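PDB 5Z69: DNA replication and repair protein RecF from Caldanaerobacter subterraneus subsp. tengcongensis, which probably binds ATP and single-stranded DNA as a recombination mediator of the RecFOR pathway, serving DNA repair, replication and the SOS response. Local coordinates for residues A[12-18]-A[74-80]; A[44-48]-A[59-63]. All coordinates share one frame; numbering follows the deposited sequence. Where two conformers were deposited one is given.

Contact 1: residues A[12-18]-A[74-80]; sequences EIFVDNF and YFYVRGL
Phe18 turns the edge of its ring onto the face of Phe75, a T-shaped pair with centroids 5.2 Å apart and planes at 87°. Its CD1 does the touching, and the same atom packs at 3.7 Å against Val77 CG2. Val77 sends its other methyl the opposite way along the strand: CG1 stands anti to the backbone N (chi1 -179°) and meets Ile13 CD1 at 3.6 Å. These apolar groups lie on the side of the sheet that faces helix 43-55, where Ile13 touches Ile50, Phe18 touches Ala49 and Val77 touches Leu53.

The other side carries Glu12, Phe14, Asp16, Tyr76, Arg78 and Leu80, and is more polar. Phe14 and Tyr76 cross at about a right angle, CD2 of the first lying at the ring edge of the second. In the conformer described here, the guanidinium of Arg78 approaches the Phe14 ring obliquely, its plane 14° from that of the ring, with NH1 4.0 Å from Phe14 CB. Its NH2 also donates to Tyr76 OH, a hydroxyl hydrogen-bonded to Glu92 of strand 86-96, while a water tentatively links NH1, by a weak bond, to Glu12 OE2. Glu12 and Leu80 run side by side, the carboxylate carbon CD 3.4 Å from Leu80 CD1.

At the far end Tyr74 OH donates to Asp16 OD2 over 2.7 Å, arriving from above the carboxylate plane. Asn17 lays ND2 over one face of the Tyr74 ring and bonds weakly to Tyr74 O. Five backbone bonds, among them Phe14 N to Arg78 O at 2.7 Å, hold Glu12 to Asp16 against Tyr76 to Leu80 in regular alternation. This is an antiparallel pair of neighbouring inner strands, 9-16 and 74-83, in the antiparallel sheet of an ABC-type, P-loop ATPase head related to Rad50 and SMC proteins.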
ATOM      1  N   GLU A  12     -37.074  17.073  18.673  1.00 23.11           N
ATOM      2  CA  GLU A  12     -37.798  17.654  17.576  1.00 20.14           C
ATOM      3  C   GLU A  12     -36.814  18.273  16.609  1.00 27.11           C
ATOM      4  O   GLU A  12     -35.658  18.548  16.959  1.00 22.27           O
ATOM      5  CB  GLU A  12     -38.801  18.731  18.084  1.00 20.91           C
ATOM      6  CG  GLU A  12     -38.106  19.980  18.547  1.00 32.58           C
ATOM      7  CD  GLU A  12     -39.051  21.152  18.779  1.00 38.13           C
ATOM      8  OE1 GLU A  12     -39.965  21.027  19.615  1.00 30.06           O
ATOM      9  OE2 GLU A  12     -38.880  22.203  18.123  1.00 33.87           O
ATOM     10  N   ILE A  13     -37.276  18.511  15.389  1.00 24.46           N
ATOM     11  CA  ILE A  13     -36.483  19.258  14.433  1.00 25.77           C
ATOM     12  C   ILE A  13     -37.418  20.186  13.675  1.00 21.54           C
ATOM     13  O   ILE A  13     -38.597  19.862  13.437  1.00 23.23           O
ATOM     14  CB  ILE A  13     -35.721  18.335  13.448  1.00 21.81           C
ATOM     15  CG1 ILE A  13     -34.596  19.098  12.729  1.00 25.97           C
ATOM     16  CG2 ILE A  13     -36.680  17.716  12.433  1.00 24.15           C
ATOM     17  CD1 ILE A  13     -33.619  18.171  11.918  1.00 24.60           C
ATOM     18  N   PHE A  14     -36.891  21.341  13.299  1.00 24.11           N
ATOM     19  CA  PHE A  14     -37.652  22.293  12.497  1.00 24.57           C
ATOM     20  C   PHE A  14     -36.885  22.513  11.201  1.00 22.65           C
ATOM     21  O   PHE A  14     -35.703  22.846  11.252  1.00 25.51           O
ATOM     22  CB  PHE A  14     -37.836  23.622  13.222  1.00 26.58           C
ATOM     23  CG  PHE A  14     -38.656  24.623  12.442  1.00 34.20           C
ATOM     24  CD1 PHE A  14     -40.046  24.548  12.451  1.00 33.27           C
ATOM     25  CD2 PHE A  14     -38.045  25.627  11.702  1.00 35.76           C
ATOM     26  CE1 PHE A  14     -40.819  25.453  11.726  1.00 32.86           C
ATOM     27  CE2 PHE A  14     -38.812  26.552  10.961  0.73 29.30           C
ATOM     28  CZ  PHE A  14     -40.187  26.460  10.965  1.00 30.75           C
ATOM     29  N   VAL A  15     -37.540  22.319  10.054  1.00 21.17           N
ATOM     30  CA  VAL A  15     -36.877  22.517   8.773  1.00 22.29           C
ATOM     31  C   VAL A  15     -37.561  23.596   7.938  1.00 28.28           C
ATOM     32  O   VAL A  15     -38.767  23.590   7.758  1.00 26.27           O
ATOM     33  CB  VAL A  15     -36.796  21.199   7.971  1.00 30.87           C
ATOM     34  CG1 VAL A  15     -35.801  20.238   8.633  1.00 31.33           C
ATOM     35  CG2 VAL A  15     -38.177  20.538   7.870  1.00 22.93           C
ATOM     36  N   ASP A  16     -36.762  24.522   7.429  1.00 25.71           N
ATOM     37  CA  ASP A  16     -37.266  25.662   6.677  1.00 28.78           C
ATOM     38  C   ASP A  16     -36.476  25.798   5.362  1.00 29.81           C
ATOM     39  O   ASP A  16     -35.273  26.018   5.389  1.00 23.09           O
ATOM     40  CB  ASP A  16     -37.156  26.928   7.542  1.00 25.80           C
ATOM     41  CG  ASP A  16     -37.729  28.171   6.866  1.00 39.74           C
ATOM     42  OD1 ASP A  16     -38.429  28.031   5.832  1.00 31.02           O
ATOM     43  OD2 ASP A  16     -37.468  29.284   7.389  1.00 28.78           O
ATOM     44  N   ASN A  17     -37.156  25.666   4.224  1.00 28.20           N
ATOM     45  CA  ASN A  17     -36.500  25.666   2.899  1.00 24.51           C
ATOM     46  C   ASN A  17     -35.394  24.627   2.772  1.00 25.89           C
ATOM     47  O   ASN A  17     -34.404  24.839   2.052  1.00 28.50           O
ATOM     48  CB  ASN A  17     -35.910  27.036   2.561  1.00 31.26           C
ATOM     49  CG  ASN A  17     -36.972  28.106   2.386  1.00 37.73           C
ATOM     50  OD1 ASN A  17     -38.100  27.820   1.990  1.00 32.19           O
ATOM     51  ND2 ASN A  17     -36.612  29.344   2.681  1.00 30.66           N
ATOM     52  N   PHE A  18     -35.531  23.512   3.479  1.00 26.44           N
ATOM     53  CA  PHE A  18     -34.515  22.489   3.364  1.00 24.04           C
ATOM     54  C   PHE A  18     -34.924  21.494   2.282  1.00 26.56           C
ATOM     55  O   PHE A  18     -35.949  20.838   2.413  1.00 26.25           O
ATOM     56  CB  PHE A  18     -34.273  21.774   4.700  1.00 24.91           C
ATOM     57  CG  PHE A  18     -33.078  20.859   4.669  1.00 27.31           C
ATOM     58  CD1 PHE A  18     -31.817  21.332   5.008  1.00 25.47           C
ATOM     59  CD2 PHE A  18     -33.206  19.544   4.255  1.00 23.67           C
ATOM     60  CE1 PHE A  18     -30.708  20.499   4.978  1.00 27.14           C
ATOM     61  CE2 PHE A  18     -32.086  18.693   4.213  1.00 25.01           C
ATOM     62  CZ  PHE A  18     -30.838  19.180   4.575  1.00 24.09           C
ATOM     63  N   TYR A  74     -32.053  30.797   1.332  1.00 27.94           N
ATOM     64  CA  TYR A  74     -31.440  30.174   2.515  1.00 31.08           C
ATOM     65  C   TYR A  74     -32.145  28.885   2.886  1.00 36.30           C
ATOM     66  O   TYR A  74     -33.279  28.642   2.469  1.00 28.46           O
ATOM     67  CB  TYR A  74     -31.500  31.103   3.745  1.00 24.77           C
ATOM     68  CG  TYR A  74     -32.904  31.218   4.326  1.00 23.38           C
ATOM     69  CD1 TYR A  74     -33.806  32.170   3.843  1.00 24.61           C
ATOM     70  CD2 TYR A  74     -33.330  30.372   5.347  1.00 24.02           C
ATOM     71  CE1 TYR A  74     -35.102  32.283   4.369  1.00 24.58           C
ATOM     72  CE2 TYR A  74     -34.600  30.470   5.873  1.00 30.24           C
ATOM     73  CZ  TYR A  74     -35.482  31.438   5.393  1.00 23.61           C
ATOM     74  OH  TYR A  74     -36.735  31.488   5.922  1.00 27.74           O
ATOM     75  N   PHE A  75     -31.491  28.076   3.709  1.00 29.48           N
ATOM     76  CA  PHE A  75     -32.235  27.091   4.481  1.00 27.43           C
ATOM     77  C   PHE A  75     -31.899  27.238   5.957  1.00 25.99           C
ATOM     78  O   PHE A  75     -30.897  27.856   6.339  1.00 23.09           O
ATOM     79  CB  PHE A  75     -31.977  25.664   3.999  1.00 24.65           C
ATOM     80  CG  PHE A  75     -30.613  25.099   4.380  1.00 28.59           C
ATOM     81  CD1 PHE A  75     -30.361  24.636   5.670  1.00 33.68           C
ATOM     82  CD2 PHE A  75     -29.611  24.982   3.434  1.00 24.91           C
ATOM     83  CE1 PHE A  75     -29.120  24.094   6.009  1.00 26.77           C
ATOM     84  CE2 PHE A  75     -28.351  24.455   3.762  1.00 29.55           C
ATOM     85  CZ  PHE A  75     -28.102  23.996   5.046  1.00 22.74           C
ATOM     86  N   TYR A  76     -32.732  26.637   6.784  1.00 23.98           N
ATOM     87  CA  TYR A  76     -32.559  26.748   8.206  1.00 23.01           C
ATOM     88  C   TYR A  76     -33.028  25.475   8.862  1.00 21.97           C
ATOM     89  O   TYR A  76     -34.128  24.982   8.571  1.00 22.16           O
ATOM     90  CB  TYR A  76     -33.337  27.961   8.729  1.00 28.78           C
ATOM     91  CG  TYR A  76     -33.408  28.074  10.245  1.00 26.28           C
ATOM     92  CD1 TYR A  76     -32.320  28.534  10.978  1.00 25.37           C
ATOM     93  CD2 TYR A  76     -34.553  27.722  10.933  1.00 25.23           C
ATOM     94  CE1 TYR A  76     -32.391  28.670  12.370  1.00 25.77           C
ATOM     95  CE2 TYR A  76     -34.633  27.859  12.334  1.00 24.97           C
ATOM     96  CZ  TYR A  76     -33.546  28.350  13.030  1.00 22.64           C
ATOM     97  OH  TYR A  76     -33.567  28.465  14.397  1.00 27.08           O
ATOM     98  N   VAL A  77     -32.196  24.936   9.746  1.00 24.16           N
ATOM     99  CA  VAL A  77     -32.571  23.739  10.501  1.00 21.82           C
ATOM    100  C   VAL A  77     -32.332  23.990  11.979  1.00 21.91           C
ATOM    101  O   VAL A  77     -31.265  24.501  12.350  1.00 22.12           O
ATOM    102  CB  VAL A  77     -31.778  22.494  10.034  1.00 35.36           C
ATOM    103  CG1 VAL A  77     -32.200  21.261  10.827  1.00 21.88           C
ATOM    104  CG2 VAL A  77     -31.985  22.243   8.542  1.00 26.03           C
ATOM    105  N   ARG A  78     -33.312  23.632  12.809  1.00 22.74           N
ATOM    106  CA  ARG A  78     -33.171  23.741  14.266  0.57 25.71           C
ATOM    107  C   ARG A  78     -33.592  22.458  14.942  1.00 28.45           C
ATOM    108  O   ARG A  78     -34.694  21.945  14.729  1.00 22.20           O
ATOM    109  CB  ARG A  78     -33.999  24.873  14.884  0.57 23.97           C
ATOM    110  CG  ARG A  78     -34.037  24.738  16.433  0.57 17.79           C
ATOM    111  CD  ARG A  78     -35.288  25.373  17.097  0.57 28.48           C
ATOM    112  NE  ARG A  78     -35.510  26.644  16.472  0.57 27.54           N
ATOM    113  CZ  ARG A  78     -36.648  27.099  15.965  0.57 21.46           C
ATOM    114  NH1 ARG A  78     -37.798  26.437  16.046  0.57 16.05           N
ATOM    115  NH2 ARG A  78     -36.600  28.273  15.380  0.57 16.54           N
ATOM    116  N   GLY A  79     -32.682  21.919  15.744  1.00 22.18           N
ATOM    117  CA  GLY A  79     -32.958  20.703  16.499  1.00 21.73           C
ATOM    118  C   GLY A  79     -32.898  20.997  17.984  1.00 24.63           C
ATOM    119  O   GLY A  79     -32.085  21.819  18.438  1.00 22.67           O
ATOM    120  N   LEU A  80     -33.754  20.327  18.745  1.00 19.57           N
ATOM    121  CA  LEU A  80     -33.661  20.361  20.203  1.00 18.75           C
ATOM    122  C   LEU A  80     -33.237  18.961  20.632  1.00 24.55           C
ATOM    123  O   LEU A  80     -33.886  17.976  20.314  1.00 26.67           O
ATOM    124  CB  LEU A  80     -34.988  20.774  20.851  1.00 19.67           C
ATOM    125  CG  LEU A  80     -35.600  22.150  20.466  1.00 31.29           C
ATOM    126  CD1 LEU A  80     -36.952  22.407  21.162  1.00 24.91           C
ATOM    127  CD2 LEU A  80     -34.664  23.315  20.763  1.00 24.43           C
TER
HETATM  128  O   HOH W   1     -39.005  24.947  18.307  1.00 34.04           O

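Contact 2: residues A[44-48]-A[59-63]; sequences SNLLE and FRGSK. With AGS (phosphothiophosphoric acid-adenylate ester), chain C.
The Walker A motif (P-loop) leads into helix 43-55, and here the first turns of that helix meet the loop 59-63 beside the bound ATP analogue AGS. Asn45 N donates to the alpha-phosphate oxygen O1A of AGS at 2.9 Å, nearly straight at 165°, and Ser44 N reaches O3B, the oxygen bridging the beta and gamma phosphorus atoms, at 3.1 Å. Backbone amides at a helix start thus grip the triphosphate, with Gly42 and Lys43 adding theirs.

Arg60 comes in from the loop. Its chain, bent at chi2 and chi3, brings the guanidinium up to the alpha-phosphate, Asn45 and Glu48, all of which meet it at its edge. NH1 donates to Asn45 OD1 at 2.9 Å, lying in the amide's carbonyl plane, although the amide and guanidinium planes themselves are 63° apart. The same NH1 makes a weak hydrogen bond within a salt bridge to Glu48 OE2. NH2 points to AGS O2A, but its position is doubtful, since it is modelled too close to Ser44 OG.

Second-shell partners fix the acceptors: Asn45 ND2 bonds to Asn20 OD1, Glu48 OE2 also pairs with Arg19, and Glu48 OE1 takes a hydrogen bond from Ser58 OG. The negative carboxylate probably balances some of the positive charge that Arg19 and Arg60 bring together.

Phe59 puts its ring edge against the helix, CE2 lying 3.5 Å from Glu48 CA, while Arg60 CG sits over one ring face. A water bridges the backbones, giving a hydrogen to Glu48 O and accepting one from Phe59 N at 2.9 Å.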
ATOM      1  N   SER A  44     -34.799  10.742   2.607  1.00 35.15           N
ATOM      2  CA  SER A  44     -33.370  10.873   2.845  1.00 35.10           C
ATOM      3  C   SER A  44     -33.018  12.332   3.131  1.00 27.66           C
ATOM      4  O   SER A  44     -32.066  12.614   3.862  1.00 31.29           O
ATOM      5  CB  SER A  44     -32.553  10.343   1.659  1.00 36.04           C
ATOM      6  OG  SER A  44     -32.816  11.134   0.511  1.00 56.14           O
ATOM      7  N   ASN A  45     -33.776  13.253   2.540  1.00 28.48           N
ATOM      8  CA  ASN A  45     -33.594  14.660   2.858  1.00 35.78           C
ATOM      9  C   ASN A  45     -33.772  14.920   4.377  1.00 31.37           C
ATOM     10  O   ASN A  45     -33.039  15.697   4.972  1.00 26.46           O
ATOM     11  CB  ASN A  45     -34.576  15.526   2.054  1.00 37.97           C
ATOM     12  CG  ASN A  45     -34.324  15.459   0.547  1.00 35.46           C
ATOM     13  OD1 ASN A  45     -33.278  15.014   0.107  1.00 34.94           O
ATOM     14  ND2 ASN A  45     -35.302  15.899  -0.240  1.00 31.56           N
ATOM     15  N   LEU A  46     -34.733  14.251   5.000  1.00 31.34           N
ATOM     16  CA  LEU A  46     -34.971  14.496   6.427  1.00 34.83           C
ATOM     17  C   LEU A  46     -33.812  13.939   7.259  1.00 34.86           C
ATOM     18  O   LEU A  46     -33.358  14.589   8.220  1.00 28.20           O
ATOM     19  CB  LEU A  46     -36.306  13.904   6.863  1.00 28.11           C
ATOM     20  CG  LEU A  46     -36.565  13.891   8.373  1.00 35.66           C
ATOM     21  CD1 LEU A  46     -36.602  15.295   8.969  1.00 28.31           C
ATOM     22  CD2 LEU A  46     -37.870  13.160   8.660  1.00 23.54           C
ATOM     23  N   LEU A  47     -33.336  12.747   6.905  1.00 28.80           N
ATOM     24  CA  LEU A  47     -32.145  12.194   7.549  1.00 24.72           C
ATOM     25  C   LEU A  47     -30.932  13.089   7.333  1.00 23.33           C
ATOM     26  O   LEU A  47     -30.120  13.297   8.253  1.00 26.06           O
ATOM     27  CB  LEU A  47     -31.855  10.787   7.021  1.00 28.38           C
ATOM     28  CG  LEU A  47     -32.306   9.632   7.927  1.00 35.78           C
ATOM     29  CD1 LEU A  47     -33.706   9.861   8.422  1.00 38.22           C
ATOM     30  CD2 LEU A  47     -32.232   8.311   7.222  1.00 42.91           C
ATOM     31  N   GLU A  48     -30.824  13.651   6.131  1.00 22.90           N
ATOM     32  CA  GLU A  48     -29.747  14.578   5.839  1.00 23.27           C
ATOM     33  C   GLU A  48     -29.851  15.813   6.744  1.00 26.21           C
ATOM     34  O   GLU A  48     -28.844  16.330   7.216  1.00 27.84           O
ATOM     35  CB  GLU A  48     -29.779  14.987   4.362  1.00 28.64           C
ATOM     36  CG  GLU A  48     -28.666  15.943   3.914  1.00 25.85           C
ATOM     37  CD  GLU A  48     -28.745  16.253   2.404  1.00 34.29           C
ATOM     38  OE1 GLU A  48     -27.734  16.075   1.684  1.00 35.31           O
ATOM     39  OE2 GLU A  48     -29.822  16.663   1.941  1.00 32.54           O
ATOM     40  N   PHE A  59     -24.361  14.290   4.511  1.00 33.43           N
ATOM     41  CA  PHE A  59     -23.745  12.958   4.504  1.00 34.64           C
ATOM     42  C   PHE A  59     -23.633  12.408   3.084  1.00 35.74           C
ATOM     43  O   PHE A  59     -22.934  11.442   2.849  1.00 33.34           O
ATOM     44  CB  PHE A  59     -24.512  11.964   5.391  1.00 35.73           C
ATOM     45  CG  PHE A  59     -25.815  11.484   4.809  1.00 36.21           C
ATOM     46  CD1 PHE A  59     -25.869  10.326   4.044  1.00 34.34           C
ATOM     47  CD2 PHE A  59     -27.000  12.165   5.059  1.00 28.31           C
ATOM     48  CE1 PHE A  59     -27.071   9.880   3.513  1.00 36.09           C
ATOM     49  CE2 PHE A  59     -28.218  11.716   4.538  1.00 34.22           C
ATOM     50  CZ  PHE A  59     -28.249  10.576   3.761  1.00 38.84           C
ATOM     51  N   ARG A  60     -24.338  13.018   2.143  1.00 34.25           N
ATOM     52  CA  ARG A  60     -24.282  12.566   0.762  1.00 37.21           C
ATOM     53  C   ARG A  60     -23.126  13.215   0.008  1.00 38.79           C
ATOM     54  O   ARG A  60     -22.872  12.887  -1.150  1.00 47.01           O
ATOM     55  CB  ARG A  60     -25.582  12.879   0.045  1.00 35.36           C
ATOM     56  CG  ARG A  60     -26.798  12.184   0.577  1.00 41.81           C
ATOM     57  CD  ARG A  60     -27.951  13.152   0.512  1.00 48.50           C
ATOM     58  NE  ARG A  60     -29.125  12.551  -0.082  1.00 52.11           N
ATOM     59  CZ  ARG A  60     -30.314  13.131  -0.122  1.00 51.26           C
ATOM     60  NH1 ARG A  60     -30.489  14.340   0.400  1.00 47.14           N
ATOM     61  NH2 ARG A  60     -31.328  12.495  -0.693  1.00 60.92           N
ATOM     62  N   GLY A  61     -22.442  14.151   0.662  1.00 34.76           N
ATOM     63  CA  GLY A  61     -21.345  14.859   0.034  1.00 32.13           C
ATOM     64  C   GLY A  61     -21.784  16.046  -0.807  1.00 43.79           C
ATOM     65  O   GLY A  61     -20.970  16.617  -1.532  1.00 48.52           O
ATOM     66  N   SER A  62     -23.056  16.433  -0.705  1.00 41.97           N
ATOM     67  CA  SER A  62     -23.579  17.552  -1.503  1.00 33.89           C
ATOM     68  C   SER A  62     -23.063  18.898  -1.025  1.00 42.82           C
ATOM     69  O   SER A  62     -22.811  19.078   0.158  1.00 38.51           O
ATOM     70  CB  SER A  62     -25.101  17.559  -1.473  1.00 28.71           C
ATOM     71  OG  SER A  62     -25.613  16.263  -1.720  1.00 47.58           O
ATOM     72  N   LYS A  63     -22.902  19.845  -1.948  1.00 35.40           N
ATOM     73  CA  LYS A  63     -22.582  21.217  -1.574  1.00 34.90           C
ATOM     74  C   LYS A  63     -23.761  21.802  -0.821  1.00 35.56           C
ATOM     75  O   LYS A  63     -24.902  21.460  -1.113  1.00 37.93           O
ATOM     76  CB  LYS A  63     -22.290  22.092  -2.804  1.00 41.45           C
ATOM     77  CG  LYS A  63     -21.376  21.466  -3.846  1.00 46.26           C
ATOM     78  CD  LYS A  63     -21.521  22.203  -5.172  1.00 52.98           C
TER
HETATM   79  PG  AGS C 401     -34.293   7.742  -0.095  1.00103.17           P
HETATM   80  S1G AGS C 401     -34.683   6.738   1.535  1.00 90.99           S
HETATM   81  O2G AGS C 401     -34.810   6.934  -1.333  1.00 75.11           O
HETATM   82  O3G AGS C 401     -32.739   7.845  -0.195  1.00 72.41           O
HETATM   83  PB  AGS C 401     -36.172   9.665  -0.968  1.00 56.28           P
HETATM   84  O1B AGS C 401     -37.404   9.973  -0.184  1.00 58.29           O
HETATM   85  O2B AGS C 401     -36.424   8.559  -2.007  1.00 61.66           O
HETATM   86  O3B AGS C 401     -34.951   9.182  -0.032  1.00 47.47           O
HETATM   87  PA  AGS C 401     -35.093  12.253  -1.211  1.00 48.19           P
HETATM   88  O1A AGS C 401     -35.418  12.338   0.286  1.00 52.33           O
HETATM   89  O2A AGS C 401     -33.654  12.215  -1.624  1.00 35.65           O
HETATM   90  O3A AGS C 401     -35.798  10.956  -1.822  1.00 86.42           O
HETATM   91  O5' AGS C 401     -35.816  13.397  -1.971  1.00 69.04           O
HETATM   92  C5' AGS C 401     -35.116  14.124  -2.941  1.00 66.83           C
HETATM   93  C4' AGS C 401     -36.186  14.799  -3.742  1.00 65.87           C
HETATM   94  O4' AGS C 401     -36.157  16.217  -3.464  1.00 50.36           O
HETATM   95  C3' AGS C 401     -36.011  14.653  -5.250  1.00 65.90           C
HETATM   96  O3' AGS C 401     -37.278  14.577  -5.894  1.00 62.49           O
HETATM   97  C2' AGS C 401     -35.190  15.894  -5.610  1.00 69.72           C
HETATM   98  O2' AGS C 401     -35.425  16.335  -6.944  1.00 69.67           O
HETATM   99  C1' AGS C 401     -35.717  16.926  -4.606  1.00 64.71           C
HETATM  100  N9  AGS C 401     -34.725  17.905  -4.194  1.00 57.69           N
HETATM  101  C8  AGS C 401     -33.384  17.700  -3.970  1.00 54.04           C
HETATM  102  N7  AGS C 401     -32.729  18.782  -3.635  1.00 56.32           N
HETATM  103  C5  AGS C 401     -33.697  19.771  -3.632  1.00 57.94           C
HETATM  104  C6  AGS C 401     -33.652  21.153  -3.362  1.00 60.82           C
HETATM  105  N6  AGS C 401     -32.536  21.797  -3.007  1.00 61.07           N
HETATM  106  N1  AGS C 401     -34.799  21.858  -3.473  1.00 66.86           N
HETATM  107  C2  AGS C 401     -35.918  21.213  -3.820  1.00 62.25           C
HETATM  108  N3  AGS C 401     -36.086  19.918  -4.101  1.00 58.73           N
HETATM  109  C4  AGS C 401     -34.931  19.251  -3.983  1.00 57.09           C
HETATM  110  O   HOH W   2     -26.109  15.402   6.545  1.00 25.27           O

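How the contacts relate
Contact 2 is nested within the chain loop that contact 1 closes: helix 43-55 and the loop 59-63 both come between the two strands in the sequence. The helix serves both contacts, its start turned to the nucleotide and other residues packed under the sheet. They meet directly where Phe18 CE2 lies 3.2 Å from Asn45 O and where Ile13 reaches Leu46. Both are partly buried, but contact 2 sits nearer the centre of the chain. Regular backbone pairing, apolar packing and a more polar face turned away from the helix make contact 1; contact 2 has no strand pairing and depends on an arginine held by a carboxylate, an amide and a phosphate, and on backbone amides that bind the nucleotide.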